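Local coordinates for aminotransferase (Psychrobacter arcticus 273-4, PDB 3IF2), which probably acts as a pyridoxal phosphate-dependent amino-acid aminotransferase, perhaps transferring an amino group between valine and pyruvate, at residues E194-E197 and A201-E204. Numbering follows the deposited sequence.
Sequences EALE and ALKE
The carboxylate of E197, whose backbone borders L202, is held by two basic side chains of helix 225-237: OE2 forms a salt bridge with R237 and OE1 a weak hydrogen bond with H230. The CB of E197 points away from 201-204. What the residue offers L202 is its CA, 4.3 Å from L202 CD2. No hydrogen bond joins the two short helices directly; one leucine methyl of 201-204 meets a methyl and the backbone of 194-197.

L202 makes most of the contact from the second helix. With CG anti to the backbone N (chi1 -171°), its CB directed toward 194-197 and CD2 leading, it lies against the last turn of helix 193-197. CD2 rests 3.5 Å from the backbone L196 O, a van der Waals contact, and 3.9 Å from L196 CD2. The two leucines cross obliquely and meet through one methyl each. Both also touch I234 of helix 225-237; L196 adds L231 from that helix and P150, and L202 adds Y238, so the two buried leucines share a mainly apolar surface with helix 225-237.

At the more exposed side, the K203 chain bends at its last torsion (chi4 70°), bringing NZ to 3.9 Å from E197 O, too far for a hydrogen bond. A weak one links NZ instead to N198 OD1, while N198 ND2 bonds to E194 O; the asparagine amide thus reaches both helices, though its link to K203 is weak.

In this fold type I architecture, the two helices connect strand 183-190 of the smaller sheet to strand 207-213 of the large central sheet. The contact illustrates how consecutive short helices can meet through a small apolar contact, here of L202 with L196 and the backbone, while the stronger polar link, the E197 to R237 salt bridge, runs to the adjoining helix.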
ATOM      1  N   GLU A 194      27.866  -8.962  24.186  1.00 39.25           N
ATOM      2  CA  GLU A 194      28.084 -10.269  24.869  1.00 38.83           C
ATOM      3  C   GLU A 194      26.839 -11.145  24.645  1.00 37.92           C
ATOM      4  O   GLU A 194      26.946 -12.250  24.108  1.00 37.53           O
ATOM      5  CB  GLU A 194      28.385 -10.078  26.384  1.00 38.73           C
ATOM      6  CG  GLU A 194      28.696 -11.354  27.165  1.00 38.66           C
ATOM      7  N   ALA A 195      25.671 -10.598  24.994  1.00 37.40           N
ATOM      8  CA  ALA A 195      24.376 -11.277  24.851  1.00 37.47           C
ATOM      9  C   ALA A 195      23.993 -11.593  23.400  1.00 38.12           C
ATOM     10  O   ALA A 195      23.550 -12.705  23.107  1.00 38.23           O
ATOM     11  CB  ALA A 195      23.281 -10.446  25.485  1.00 36.91           C
ATOM     12  N   LEU A 196      24.179 -10.621  22.508  1.00 38.76           N
ATOM     13  CA  LEU A 196      23.818 -10.761  21.083  1.00 39.49           C
ATOM     14  C   LEU A 196      24.670 -11.788  20.337  1.00 40.00           C
ATOM     15  O   LEU A 196      24.142 -12.680  19.658  1.00 39.17           O
ATOM     16  CB  LEU A 196      23.905  -9.387  20.376  1.00 39.33           C
ATOM     17  CG  LEU A 196      23.555  -9.213  18.891  1.00 39.75           C
ATOM     18  CD1 LEU A 196      23.309  -7.728  18.583  1.00 39.93           C
ATOM     19  CD2 LEU A 196      24.582  -9.781  17.903  1.00 39.39           C
ATOM     20  N   GLU A 197      25.984 -11.671  20.507  1.00 41.08           N
ATOM     21  CA  GLU A 197      26.961 -12.481  19.756  1.00 42.28           C
ATOM     22  C   GLU A 197      26.937 -13.959  20.182  1.00 42.21           C
ATOM     23  O   GLU A 197      27.334 -14.828  19.402  1.00 41.37           O
ATOM     24  CB  GLU A 197      28.346 -11.812  19.864  1.00 43.45           C
ATOM     25  CG  GLU A 197      29.310 -11.946  18.670  1.00 44.67           C
ATOM     26  CD  GLU A 197      30.227 -10.688  18.491  1.00 45.42           C
ATOM     27  OE1 GLU A 197      30.307  -9.822  19.403  1.00 45.64           O
ATOM     28  OE2 GLU A 197      30.857 -10.554  17.413  1.00 45.91           O
ATOM     29  N   ALA A 201      20.027 -18.624  18.728  1.00 40.84           N
ATOM     30  CA  ALA A 201      19.391 -18.433  17.423  1.00 40.36           C
ATOM     31  C   ALA A 201      20.403 -17.944  16.361  1.00 40.05           C
ATOM     32  O   ALA A 201      20.385 -18.433  15.223  1.00 39.41           O
ATOM     33  CB  ALA A 201      18.181 -17.465  17.534  1.00 39.81           C
ATOM     34  N   LEU A 202      21.300 -17.028  16.752  1.00 40.27           N
ATOM     35  CA  LEU A 202      22.329 -16.478  15.842  1.00 40.64           C
ATOM     36  C   LEU A 202      23.388 -17.524  15.489  1.00 41.21           C
ATOM     37  O   LEU A 202      23.678 -17.723  14.309  1.00 41.84           O
ATOM     38  CB  LEU A 202      23.010 -15.222  16.431  1.00 40.16           C
ATOM     39  CG  LEU A 202      23.959 -14.422  15.516  1.00 39.71           C
ATOM     40  CD1 LEU A 202      23.210 -13.824  14.328  1.00 39.01           C
ATOM     41  CD2 LEU A 202      24.645 -13.320  16.286  1.00 39.24           C
ATOM     42  N   LYS A 203      23.976 -18.164  16.502  1.00 41.95           N
ATOM     43  CA  LYS A 203      24.992 -19.224  16.284  1.00 42.13           C
ATOM     44  C   LYS A 203      24.447 -20.402  15.439  1.00 41.39           C
ATOM     45  O   LYS A 203      25.123 -20.870  14.516  1.00 40.64           O
ATOM     46  CB  LYS A 203      25.555 -19.772  17.621  1.00 42.98           C
ATOM     47  CG  LYS A 203      26.716 -18.989  18.310  1.00 43.67           C
ATOM     48  CD  LYS A 203      27.257 -19.812  19.520  1.00 44.39           C
ATOM     49  CE  LYS A 203      28.713 -19.511  19.925  1.00 44.84           C
ATOM     50  NZ  LYS A 203      28.914 -18.178  20.541  1.00 45.52           N
ATOM     51  N   GLU A 204      23.216 -20.835  15.743  1.00 41.04           N
ATOM     52  CA  GLU A 204      22.569 -22.001  15.080  1.00 40.74           C
ATOM     53  C   GLU A 204      21.911 -21.758  13.687  1.00 39.77           C
ATOM     54  O   GLU A 204      21.331 -22.687  13.114  1.00 39.34           O
ATOM     55  CB  GLU A 204      21.575 -22.664  16.064  1.00 41.31           C
ATOM     56  CG  GLU A 204      22.268 -23.257  17.339  1.00 41.57           C
ATOM     57  CD  GLU A 204      21.302 -23.745  18.426  1.00 42.01           C
ATOM     58  OE1 GLU A 204      20.226 -23.155  18.621  1.00 42.43           O
ATOM     59  OE2 GLU A 204      21.636 -24.713  19.131  1.00 42.92           O
TER